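Local coordinates for protein possible membrane-associated serine protease (PDB 3K6Z) that is a chymotrypsin-like serine protease domain, crystallised in an inactive form, of a membrane protein probably required for resistance to oxidative and acid stress, at residues R51-A56 and V87-V92. Residues are numbered along the deposited sequence; the frame is centred on the assembly and turned at random.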
loop_
_atom_site.group_PDB
_atom_site.type_symbol
_atom_site.label_atom_id
_atom_site.label_comp_id
_atom_site.label_asym_id
_atom_site.label_seq_id
_atom_site.Cartn_x
_atom_site.Cartn_y
_atom_site.Cartn_z
ATOM N N ARG A 51 -9.194 -1.449 25.822
ATOM C CA ARG A 51 -8.301 -1.450 24.654
ATOM C C ARG A 51 -8.888 -2.303 23.538
ATOM O O ARG A 51 -9.240 -3.473 23.748
ATOM C CB ARG A 51 -6.899 -1.948 25.020
ATOM C CG ARG A 51 -6.116 -1.048 25.994
ATOM C CD ARG A 51 -5.841 0.327 25.397
ATOM N NE ARG A 51 -5.113 1.215 26.305
ATOM C CZ ARG A 51 -5.679 2.020 27.203
ATOM N NH1 ARG A 51 -7.000 2.060 27.349
ATOM N NH2 ARG A 51 -4.913 2.790 27.967
ATOM N N VAL A 52 -8.961 -1.704 22.352
ATOM C CA VAL A 52 -9.562 -2.292 21.170
ATOM C C VAL A 52 -8.525 -2.365 20.039
ATOM O O VAL A 52 -7.912 -1.347 19.681
ATOM C CB VAL A 52 -10.777 -1.456 20.706
ATOM C CG1 VAL A 52 -11.310 -1.932 19.356
ATOM C CG2 VAL A 52 -11.892 -1.520 21.759
ATOM N N MET A 53 -8.337 -3.562 19.485
ATOM C CA MET A 53 -7.519 -3.707 18.281
ATOM C C MET A 53 -8.370 -3.538 17.036
ATOM O O MET A 53 -9.505 -4.016 16.973
ATOM C CB MET A 53 -6.819 -5.056 18.244
ATOM C CG MET A 53 -5.905 -5.197 17.028
ATOM S SD MET A 53 -4.947 -6.706 17.106
ATOM C CE MET A 53 -3.754 -6.253 18.361
ATOM N N THR A 54 -7.816 -2.853 16.044
ATOM C CA THR A 54 -8.508 -2.657 14.779
ATOM C C THR A 54 -7.504 -2.525 13.634
ATOM O O THR A 54 -6.311 -2.701 13.839
ATOM C CB THR A 54 -9.475 -1.435 14.840
ATOM O OG1 THR A 54 -10.254 -1.375 13.631
ATOM C CG2 THR A 54 -8.705 -0.106 15.053
ATOM N N ASN A 55 -8.027 -2.251 12.444
ATOM C CA ASN A 55 -7.249 -2.001 11.224
ATOM C C ASN A 55 -6.662 -0.588 11.282
ATOM O O ASN A 55 -7.392 0.383 11.471
ATOM C CB ASN A 55 -8.190 -2.169 10.010
ATOM C CG ASN A 55 -7.561 -1.743 8.684
ATOM O OD1 ASN A 55 -6.339 -1.758 8.524
ATOM N ND2 ASN A 55 -8.415 -1.378 7.710
ATOM N N ALA A 56 -5.338 -0.471 11.135
ATOM C CA ALA A 56 -4.689 0.843 11.090
ATOM C C ALA A 56 -5.328 1.772 10.054
ATOM O O ALA A 56 -5.453 2.967 10.283
ATOM C CB ALA A 56 -3.185 0.689 10.815
ATOM N N VAL A 87 -2.123 -2.956 12.045
ATOM C CA VAL A 87 -3.087 -2.888 13.132
ATOM C C VAL A 87 -2.833 -1.685 14.027
ATOM O O VAL A 87 -1.701 -1.196 14.148
ATOM C CB VAL A 87 -3.095 -4.169 14.006
ATOM C CG1 VAL A 87 -3.530 -5.385 13.189
ATOM C CG2 VAL A 87 -1.735 -4.400 14.681
ATOM N N ALA A 88 -3.898 -1.224 14.669
ATOM C CA ALA A 88 -3.801 -0.136 15.607
ATOM C C ALA A 88 -4.531 -0.525 16.881
ATOM O O ALA A 88 -5.382 -1.420 16.871
ATOM C CB ALA A 88 -4.389 1.127 15.018
ATOM N N ILE A 89 -4.171 0.141 17.971
ATOM C CA ILE A 89 -4.826 -0.082 19.256
ATOM C C ILE A 89 -5.535 1.210 19.637
ATOM O O ILE A 89 -4.931 2.283 19.584
ATOM C CB ILE A 89 -3.809 -0.459 20.360
ATOM C CG1 ILE A 89 -2.885 -1.603 19.914
ATOM C CG2 ILE A 89 -4.530 -0.818 21.675
ATOM C CD1 ILE A 89 -3.584 -2.894 19.566
ATOM N N LEU A 90 -6.813 1.090 20.018
ATOM C CA LEU A 90 -7.628 2.223 20.460
ATOM C C LEU A 90 -7.826 2.181 21.969
ATOM O O LEU A 90 -8.047 1.107 22.530
ATOM C CB LEU A 90 -9.005 2.209 19.773
ATOM C CG LEU A 90 -9.065 2.109 18.244
ATOM C CD1 LEU A 90 -10.518 2.111 17.793
ATOM C CD2 LEU A 90 -8.305 3.280 17.631
ATOM N N ALA A 91 -7.739 3.346 22.618
ATOM C CA ALA A 91 -8.094 3.487 24.037
ATOM C C ALA A 91 -9.547 3.923 24.126
ATOM O O ALA A 91 -9.950 4.884 23.471
ATOM C CB ALA A 91 -7.181 4.498 24.732
ATOM N N VAL A 92 -10.334 3.205 24.926
ATOM C CA VAL A 92 -11.779 3.433 25.009
ATOM C C VAL A 92 -12.240 3.413 26.473
ATOM O O VAL A 92 -12.638 2.364 26.982
ATOM C CB VAL A 92 -12.596 2.387 24.180
ATOM C CG1 VAL A 92 -14.034 2.832 24.023
ATOM C CG2 VAL A 92 -11.975 2.139 22.793
#
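V52 O takes the shortest bond of this antiparallel pair, from L90 N at 2.7 Å and nearly straight (170° at the hydrogen), while CA of I89 leans on the same oxygen. L90 O answers to V52 N at 3.0 Å. T54 and A88 exchange a second pair of bonds, but there A88 N stands well above the carbonyl plane of T54 O. On one face, CE of M53 rests on CD1 of I89 at 3.6 Å: an extended start (CG anti to the backbone N, chi1 -177°) carries the thioether outward, and a bend at its end brings the methyl to I89. R51 is folded at chi2, which lays one face of its guanidinium over the methyl of A91, NH1 to CB 3.6 Å. On the other face, CG2 of T54 meets CG of L90 at 3.9 Å, and V52 CG2 touches V92 CG2 at 3.8 Å; V27 and I29 of strand 26-31 pack against this apolar row. T54 OG1 is bonded to T43 O. N55 turns away and N-caps the helix bearing H57, through OD1 to H57 N, while ND2 bonds to S165 OG and to Y143 O of the second subunit. Strands 51-55 and 87-91 thus lead to the predicted catalytic H57 and from the predicted D86, as in the N-terminal six-stranded barrel of chymotrypsin-fold proteases.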